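Local coordinates for protein transcriptional regulator, MarR family, putative (Bacillus cereus, PDB 3BJA) that probably acts as a DNA-binding transcription factor of the MarR family, working as a dimer built from winged helix-turn-helix subunits, at residues Gly46-Met50 and Glu88-Tyr92; Phe36-Gln40 and Thr100-Asp105; Leu18-Leu22 and Phe111-Cys116. All coordinates share one frame; numbering follows the deposited sequence. Where two conformers were deposited one is given.

Interaction 1 of 3, residues Gly46-Met50 and Glu88-Tyr92; sequences GKVSM and ETLVY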
loop_
_atom_site.group_PDB
_atom_site.type_symbol
_atom_site.label_atom_id
_atom_site.label_comp_id
_atom_site.label_asym_id
_atom_site.label_seq_id
_atom_site.Cartn_x
_atom_site.Cartn_y
_atom_site.Cartn_z
ATOM N N GLY A 46 6.661 -9.616 21.257
ATOM C CA GLY A 46 6.511 -11.027 21.587
ATOM C C GLY A 46 5.142 -11.517 21.129
ATOM O O GLY A 46 4.658 -11.188 20.032
ATOM N N LYS A 47 4.519 -12.296 22.003
ATOM C CA LYS A 47 3.181 -12.804 21.806
ATOM C C LYS A 47 2.248 -11.600 22.008
ATOM O O LYS A 47 2.045 -11.157 23.140
ATOM C CB LYS A 47 2.924 -13.932 22.818
ATOM C CG LYS A 47 1.594 -14.640 22.739
ATOM C CD LYS A 47 1.418 -15.636 23.894
ATOM C CE LYS A 47 2.337 -16.859 23.805
ATOM N NZ LYS A 47 2.228 -17.764 24.987
ATOM N N VAL A 48 1.759 -11.033 20.904
ATOM C CA VAL A 48 0.805 -9.899 20.931
ATOM C C VAL A 48 -0.614 -10.372 20.568
ATOM O O VAL A 48 -0.825 -11.539 20.205
ATOM C CB VAL A 48 1.240 -8.723 20.004
ATOM C CG1 VAL A 48 2.537 -8.079 20.523
ATOM C CG2 VAL A 48 1.380 -9.171 18.550
ATOM N N SER A 49 -1.579 -9.468 20.719
ATOM C CA SER A 49 -2.965 -9.744 20.360
ATOM C C SER A 49 -3.161 -9.504 18.865
ATOM O O SER A 49 -2.368 -8.800 18.221
ATOM C CB SER A 49 -3.934 -8.847 21.151
ATOM O OG SER A 49 -3.839 -7.480 20.758
HETATM N N MSE A 50 -4.230 -10.090 18.329
HETATM C CA MSE A 50 -4.640 -9.855 16.942
HETATM C C MSE A 50 -4.836 -8.370 16.660
HETATM O O MSE A 50 -4.429 -7.894 15.599
HETATM C CB MSE A 50 -5.931 -10.626 16.592
HETATM C CG MSE A 50 -5.649 -11.979 15.989
HETATM SE SE MSE A 50 -5.076 -11.681 14.158
HETATM C CE MSE A 50 -6.872 -11.534 13.388
ATOM N N GLU A 88 -10.462 -12.705 22.826
ATOM C CA GLU A 88 -9.161 -12.197 22.330
ATOM C C GLU A 88 -8.245 -13.354 21.885
ATOM O O GLU A 88 -8.135 -14.364 22.591
ATOM C CB GLU A 88 -8.451 -11.422 23.450
ATOM C CG GLU A 88 -7.229 -10.617 23.004
ATOM C CD GLU A 88 -6.528 -9.927 24.160
ATOM O OE1 GLU A 88 -6.141 -10.629 25.129
ATOM O OE2 GLU A 88 -6.334 -8.688 24.079
ATOM N N THR A 89 -7.566 -13.166 20.750
ATOM C CA THR A 89 -6.646 -14.144 20.164
ATOM C C THR A 89 -5.218 -13.604 20.232
ATOM O O THR A 89 -4.958 -12.502 19.746
ATOM C CB THR A 89 -6.997 -14.415 18.686
ATOM O OG1 THR A 89 -8.352 -14.841 18.595
ATOM C CG2 THR A 89 -6.111 -15.503 18.092
ATOM N N LEU A 90 -4.314 -14.382 20.832
ATOM C CA LEU A 90 -2.879 -14.041 20.917
ATOM C C LEU A 90 -2.175 -14.726 19.754
ATOM O O LEU A 90 -2.509 -15.872 19.442
ATOM C CB LEU A 90 -2.272 -14.529 22.233
ATOM C CG LEU A 90 -2.850 -13.941 23.524
ATOM C CD1 LEU A 90 -2.410 -14.741 24.758
ATOM C CD2 LEU A 90 -2.498 -12.454 23.645
ATOM N N VAL A 91 -1.210 -14.037 19.134
ATOM C CA VAL A 91 -0.457 -14.550 17.970
ATOM C C VAL A 91 1.060 -14.442 18.208
ATOM O O VAL A 91 1.537 -13.495 18.836
ATOM C CB VAL A 91 -0.795 -13.761 16.678
ATOM C CG1 VAL A 91 -0.272 -14.497 15.447
ATOM C CG2 VAL A 91 -2.293 -13.548 16.541
ATOM N N TYR A 92 1.815 -15.404 17.686
ATOM C CA TYR A 92 3.276 -15.424 17.845
ATOM C C TYR A 92 3.961 -16.304 16.808
ATOM O O TYR A 92 3.319 -17.168 16.200
ATOM C CB TYR A 92 3.672 -15.849 19.280
ATOM C CG TYR A 92 3.185 -17.208 19.736
ATOM C CD1 TYR A 92 1.855 -17.397 20.148
ATOM C CD2 TYR A 92 4.059 -18.306 19.816
ATOM C CE1 TYR A 92 1.388 -18.661 20.587
ATOM C CE2 TYR A 92 3.608 -19.575 20.266
ATOM C CZ TYR A 92 2.271 -19.743 20.648
ATOM O OH TYR A 92 1.809 -20.971 21.090
#
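Val48 and Val91 form the hydrogen-bonded antiparallel pair that adds the short strand 48-49 to the wing hairpin of this winged helix-turn-helix fold. The pairing is uneven: Val91 N meets Val48 O at 2.7 Å with an almost straight N-H...O angle of 171°, whereas the return bond from Val48 N to Val91 O is weak. One step on, Ser49 and Leu90 make a non-hydrogen-bonded pair, and beyond it Met50 N donates to Thr89 O over 2.9 Å. Met50, a selenomethionine, begins helix 50-56, and its CG rests on Val91 CG2 at 3.7 Å. At the opposite end Lys47 lies alongside Tyr92, the two side chains pointing the same way. Lys47 CG, anti to the backbone N (chi1 -177°), runs past the ring, and Lys47 CE lies over one face of the Tyr92 ring, 4.0 Å from its centroid. Lys47 NZ adds a cation-pi contact over the same face, 4.9 Å from the Tyr92 centroid. Farther out, Glu80 of the neighbouring strand 77-81 binds Lys47 NZ through OE2 in a salt bridge and makes a weak hydrogen bond to Tyr92 OH through OE1. Val48 and Val91 both touch Leu42 of helix 33-44, setting the strands against the helical body. At the N-cap, Ser49 OG is hydrogen-bonded to Lys52 N of helix 50-56.

Interaction 2 of 3, residues Phe36-Gln40 and Thr100-Asp105; sequences FGVIQ and TKKQVD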
loop_
_atom_site.group_PDB
_atom_site.type_symbol
_atom_site.label_atom_id
_atom_site.label_comp_id
_atom_site.label_asym_id
_atom_site.label_seq_id
_atom_site.Cartn_x
_atom_site.Cartn_y
_atom_site.Cartn_z
ATOM N N PHE A 36 5.822 -11.199 5.064
ATOM C CA PHE A 36 7.111 -10.691 5.536
ATOM C C PHE A 36 6.906 -9.648 6.644
ATOM O O PHE A 36 7.495 -9.775 7.711
ATOM C CB PHE A 36 7.906 -10.122 4.352
ATOM C CG PHE A 36 9.220 -9.516 4.725
ATOM C CD1 PHE A 36 10.306 -10.330 5.041
ATOM C CD2 PHE A 36 9.387 -8.126 4.731
ATOM C CE1 PHE A 36 11.545 -9.776 5.385
ATOM C CE2 PHE A 36 10.638 -7.552 5.074
ATOM C CZ PHE A 36 11.708 -8.381 5.389
ATOM N N GLY A 37 6.019 -8.671 6.396
ATOM C CA GLY A 37 5.664 -7.642 7.372
ATOM C C GLY A 37 5.247 -8.186 8.730
ATOM O O GLY A 37 5.782 -7.749 9.765
ATOM N N VAL A 38 4.332 -9.165 8.707
ATOM C CA VAL A 38 3.841 -9.863 9.919
ATOM C C VAL A 38 4.972 -10.521 10.675
ATOM O O VAL A 38 5.030 -10.424 11.900
ATOM C CB VAL A 38 2.769 -10.968 9.584
ATOM C CG1 VAL A 38 2.473 -11.892 10.803
ATOM C CG2 VAL A 38 1.509 -10.341 9.061
ATOM N N ILE A 39 5.852 -11.208 9.946
ATOM C CA ILE A 39 7.042 -11.873 10.544
ATOM C C ILE A 39 7.972 -10.848 11.238
ATOM O O ILE A 39 8.425 -11.089 12.353
ATOM C CB ILE A 39 7.800 -12.749 9.484
ATOM C CG1 ILE A 39 6.958 -13.994 9.158
ATOM C CG2 ILE A 39 9.186 -13.151 9.966
ATOM C CD1 ILE A 39 7.468 -14.795 7.982
ATOM N N GLN A 40 8.214 -9.719 10.577
ATOM C CA GLN A 40 9.021 -8.620 11.141
ATOM C C GLN A 40 8.337 -8.080 12.406
ATOM O O GLN A 40 8.970 -8.026 13.466
ATOM C CB GLN A 40 9.275 -7.487 10.113
ATOM C CG GLN A 40 10.107 -7.904 8.878
ATOM C CD GLN A 40 11.510 -8.432 9.227
ATOM O OE1 GLN A 40 12.111 -8.026 10.224
ATOM N NE2 GLN A 40 12.036 -9.331 8.397
ATOM N N THR A 100 12.589 -18.729 9.450
ATOM C CA THR A 100 12.237 -18.065 8.170
ATOM C C THR A 100 12.684 -16.592 8.151
ATOM O O THR A 100 13.174 -16.126 7.121
ATOM C CB THR A 100 10.715 -18.172 7.847
ATOM O OG1 THR A 100 10.359 -19.551 7.739
ATOM C CG2 THR A 100 10.356 -17.468 6.534
ATOM N N LYS A 101 12.534 -15.890 9.283
ATOM C CA LYS A 101 12.990 -14.497 9.403
ATOM C C LYS A 101 14.499 -14.377 9.154
ATOM O O LYS A 101 14.925 -13.501 8.401
ATOM C CB LYS A 101 12.692 -13.912 10.775
ATOM C CG LYS A 101 12.998 -12.403 10.848
ATOM C CD LYS A 101 13.047 -11.912 12.268
ATOM C CE LYS A 101 13.466 -10.441 12.330
ATOM N NZ LYS A 101 14.910 -10.222 12.005
ATOM N N LYS A 102 15.276 -15.249 9.808
ATOM C CA LYS A 102 16.736 -15.297 9.676
ATOM C C LYS A 102 17.156 -15.415 8.210
ATOM O O LYS A 102 17.997 -14.632 7.730
ATOM C CB LYS A 102 17.319 -16.467 10.486
ATOM N N GLN A 103 16.545 -16.371 7.509
ATOM C CA GLN A 103 16.841 -16.614 6.098
ATOM C C GLN A 103 16.417 -15.464 5.164
ATOM O O GLN A 103 17.149 -15.150 4.225
ATOM C CB GLN A 103 16.257 -17.957 5.636
ATOM C CG GLN A 103 16.949 -19.178 6.272
ATOM C CD GLN A 103 16.220 -20.512 6.073
ATOM O OE1 GLN A 103 15.104 -20.578 5.554
ATOM N NE2 GLN A 103 16.856 -21.584 6.518
ATOM N N VAL A 104 15.272 -14.831 5.435
ATOM C CA VAL A 104 14.770 -13.717 4.600
ATOM C C VAL A 104 15.550 -12.390 4.817
ATOM O O VAL A 104 15.680 -11.597 3.877
ATOM C CB VAL A 104 13.236 -13.477 4.775
ATOM C CG1 VAL A 104 12.754 -12.487 3.774
ATOM C CG2 VAL A 104 12.463 -14.730 4.532
ATOM N N ASP A 105 16.056 -12.159 6.039
ATOM C CA ASP A 105 16.860 -10.957 6.381
ATOM C C ASP A 105 18.079 -10.775 5.472
ATOM O O ASP A 105 18.485 -9.646 5.224
ATOM C CB ASP A 105 17.326 -10.979 7.859
ATOM C CG ASP A 105 16.199 -10.648 8.878
ATOM O OD1 ASP A 105 15.152 -10.054 8.535
ATOM O OD2 ASP A 105 16.396 -10.974 10.068
#
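Ile39 and Lys101 mark the nearest backbone approach, CA to CA 6.6 Å, of helix segments 36-40 and 100-105, whose axes pass 10.6 Å apart with their N-to-C directions 115° from each other. The CB of Ile39 points toward helix 95-116; Ile39 CG2 meets Lys101 CB at 3.7 Å, the two side chains running antiparallel alongside one another, while Ile39 CD1 reaches the methyl CG2 of Thr100 more loosely, at 4.2 Å. One turn away, the ring of Phe36 approaches Val104 obliquely, with Phe36 CE1 only 3.4 Å from Val104 CG1, a tight contact between buried side chains. Gln40 CG lies over one face of the same ring, so the glutamine and the phenylalanine of this helix are packed on each other as they meet the second one. In the fold, this is where helix 33-44, just ahead of the DNA-binding elements of the winged helix-turn-helix, crosses the long helix 95-116 that follows the wing and runs toward the dimer interface. Met71 of helix 64-73, probably the recognition helix, also touches Ile39, and Tyr108 meets the Phe36 ring with the planes inclined by about 50°. The polar side of the crossing is carried by Gln40. Bent at its second torsion (chi2 -60°), it brings its amide across Lys101, so that Gln40 OE1 lies 3.5 Å from Lys101 CE while Gln40 NE2 donates to Asp105 OD1 at 3.2 Å, close to the plane of the amide. That bond comes from helix 33-44; within helix 95-116 itself, the other carboxylate oxygen, Asp105 OD2, receives Lys101 NZ on its syn lone pair in a salt bridge of 2.6 Å.

Interaction 3 of 3, residues Leu18-Leu22 and Phe111-Cys116; sequences LQKNL and FLKENC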
loop_
_atom_site.group_PDB
_atom_site.type_symbol
_atom_site.label_atom_id
_atom_site.label_comp_id
_atom_site.label_asym_id
_atom_site.label_seq_id
_atom_site.Cartn_x
_atom_site.Cartn_y
_atom_site.Cartn_z
ATOM N N LEU A 18 9.004 -0.303 -5.183
ATOM C CA LEU A 18 9.681 -0.914 -4.034
ATOM C C LEU A 18 8.963 -2.192 -3.548
ATOM O O LEU A 18 9.663 -3.133 -3.182
ATOM C CB LEU A 18 9.888 0.083 -2.871
ATOM C CG LEU A 18 10.900 1.226 -3.019
ATOM C CD1 LEU A 18 10.719 2.313 -1.931
ATOM C CD2 LEU A 18 12.301 0.693 -3.007
ATOM N N GLN A 19 7.619 -2.233 -3.506
ATOM C CA GLN A 19 6.955 -3.465 -3.080
ATOM C C GLN A 19 7.151 -4.542 -4.169
ATOM O O GLN A 19 7.544 -5.678 -3.831
ATOM C CB GLN A 19 5.502 -3.238 -2.652
ATOM C CG GLN A 19 5.342 -2.205 -1.500
ATOM C CD GLN A 19 6.120 -2.542 -0.210
ATOM O OE1 GLN A 19 5.752 -3.451 0.554
ATOM N NE2 GLN A 19 7.182 -1.781 0.042
ATOM N N LYS A 20 6.939 -4.184 -5.441
ATOM C CA LYS A 20 7.178 -5.084 -6.577
ATOM C C LYS A 20 8.564 -5.745 -6.505
ATOM O O LYS A 20 8.671 -6.961 -6.578
ATOM C CB LYS A 20 7.047 -4.292 -7.879
ATOM C CG LYS A 20 7.372 -5.020 -9.210
ATOM C CD LYS A 20 7.184 -4.035 -10.382
ATOM C CE LYS A 20 7.850 -4.474 -11.688
ATOM N NZ LYS A 20 7.971 -3.314 -12.657
ATOM N N ASN A 21 9.597 -4.927 -6.331
ATOM C CA ASN A 21 10.986 -5.395 -6.255
ATOM C C ASN A 21 11.326 -6.214 -5.001
ATOM O O ASN A 21 12.208 -7.082 -5.075
ATOM C CB ASN A 21 11.967 -4.217 -6.384
ATOM C CG ASN A 21 11.986 -3.588 -7.781
ATOM O OD1 ASN A 21 11.288 -4.013 -8.697
ATOM N ND2 ASN A 21 12.811 -2.554 -7.939
ATOM N N LEU A 22 10.677 -5.907 -3.867
ATOM C CA LEU A 22 10.826 -6.684 -2.617
ATOM C C LEU A 22 10.214 -8.081 -2.765
ATOM O O LEU A 22 10.829 -9.069 -2.321
ATOM C CB LEU A 22 10.177 -5.978 -1.425
ATOM C CG LEU A 22 10.196 -6.647 -0.042
ATOM C CD1 LEU A 22 11.603 -6.981 0.433
ATOM C CD2 LEU A 22 9.511 -5.746 0.953
ATOM N N PHE A 111 18.099 -6.411 -0.807
ATOM C CA PHE A 111 17.021 -5.592 -1.413
ATOM C C PHE A 111 17.249 -4.101 -1.175
ATOM O O PHE A 111 17.243 -3.325 -2.130
ATOM C CB PHE A 111 15.611 -6.024 -0.949
ATOM C CG PHE A 111 14.537 -4.955 -1.145
ATOM C CD1 PHE A 111 13.982 -4.723 -2.405
ATOM C CD2 PHE A 111 14.094 -4.189 -0.064
ATOM C CE1 PHE A 111 12.997 -3.745 -2.593
ATOM C CE2 PHE A 111 13.104 -3.199 -0.240
ATOM C CZ PHE A 111 12.559 -2.977 -1.511
ATOM N N LEU A 112 17.480 -3.738 0.089
ATOM C CA LEU A 112 17.742 -2.346 0.494
ATOM C C LEU A 112 18.956 -1.746 -0.221
ATOM O O LEU A 112 18.887 -0.618 -0.674
ATOM C CB LEU A 112 17.912 -2.228 2.013
ATOM C CG LEU A 112 16.688 -2.565 2.878
ATOM C CD1 LEU A 112 17.117 -2.664 4.353
ATOM C CD2 LEU A 112 15.541 -1.586 2.671
ATOM N N LYS A 113 20.038 -2.507 -0.357
ATOM C CA LYS A 113 21.240 -2.025 -1.058
ATOM C C LYS A 113 20.981 -1.824 -2.563
ATOM O O LYS A 113 21.191 -0.728 -3.103
ATOM C CB LYS A 113 22.413 -2.971 -0.833
ATOM C CG LYS A 113 22.856 -3.049 0.626
ATOM N N GLU A 114 20.443 -2.862 -3.205
ATOM C CA GLU A 114 20.165 -2.859 -4.656
ATOM C C GLU A 114 19.081 -1.894 -5.115
ATOM O O GLU A 114 19.085 -1.510 -6.295
ATOM C CB GLU A 114 19.851 -4.285 -5.145
ATOM C CG GLU A 114 21.069 -5.246 -5.006
ATOM C CD GLU A 114 20.723 -6.745 -5.084
ATOM O OE1 GLU A 114 19.715 -7.129 -5.723
ATOM O OE2 GLU A 114 21.494 -7.550 -4.507
ATOM N N ASN A 115 18.182 -1.498 -4.199
ATOM C CA ASN A 115 17.049 -0.616 -4.501
ATOM C C ASN A 115 17.045 0.772 -3.830
ATOM O O ASN A 115 16.437 1.691 -4.390
ATOM C CB ASN A 115 15.723 -1.319 -4.186
ATOM C CG ASN A 115 15.458 -2.516 -5.085
ATOM O OD1 ASN A 115 14.645 -2.428 -6.007
ATOM N ND2 ASN A 115 16.148 -3.636 -4.832
ATOM N N CYS A 116 17.659 0.912 -2.645
ATOM C CA CYS A 116 17.750 2.202 -1.922
ATOM C C CYS A 116 19.177 2.751 -1.839
ATOM O O CYS A 116 19.489 3.528 -0.928
ATOM C CB CYS A 116 17.153 2.070 -0.518
ATOM S SG CYS A 116 15.434 1.543 -0.496
#
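Asn21 ND2 serves two acceptors, Asn115 OD1 across the contact at 2.7 Å and the backbone O of Leu138 of the second subunit. The first bond runs nearly in line with the Asn115 C=O, and the two amide planes are inclined by 59°. Asn115 ND2 turns back to its own helix and donates to Phe111 O at 2.9 Å, on a lone pair in the carbonyl plane; that oxygen also accepts from Asn115 N. Next to the amides, the Phe111 ring stands across helix 18-22. Leu22 CB covers one face of the Phe111 ring, 3.9 Å from the centroid, and Asn21 CB lies at the edge. Phe111 CZ comes within 3.3 Å of Leu18 O, and Leu18 CD2 lies between Phe111 CZ and Cys116 SG, 4.1 Å from the sulfur. Tyr8 of the second subunit packs edge-to-face against Phe111, placing the contact in the helical dimerization region of the MarR fold, where N- and C-terminal helices interlock. Asn115 OD1 is taken by Asn21 and Asn115 ND2 by Phe111 O, which is consistent with a single orientation of the buried Asn115 amide.

In the fold
The three contacts are nested along the chain, interaction 1 within the loop closed by interaction 2, and that within the loop closed by interaction 3. Helix 95-116 is the common thread: it follows wing strand 89-93 of interaction 1, then supplies one side of both interactions 2 and 3, whose centres are about 15 Å apart and whose nearest atoms are about 4 Å apart without touching. Interactions 1 and 2 have centres about 17 Å apart. Interactions 1 and 3 lie on opposite sides of the chain's centre, about 30 Å apart between centres, so the wing and the dimer interface are joined by this helix, with interaction 2 packing helix 33-44 onto it.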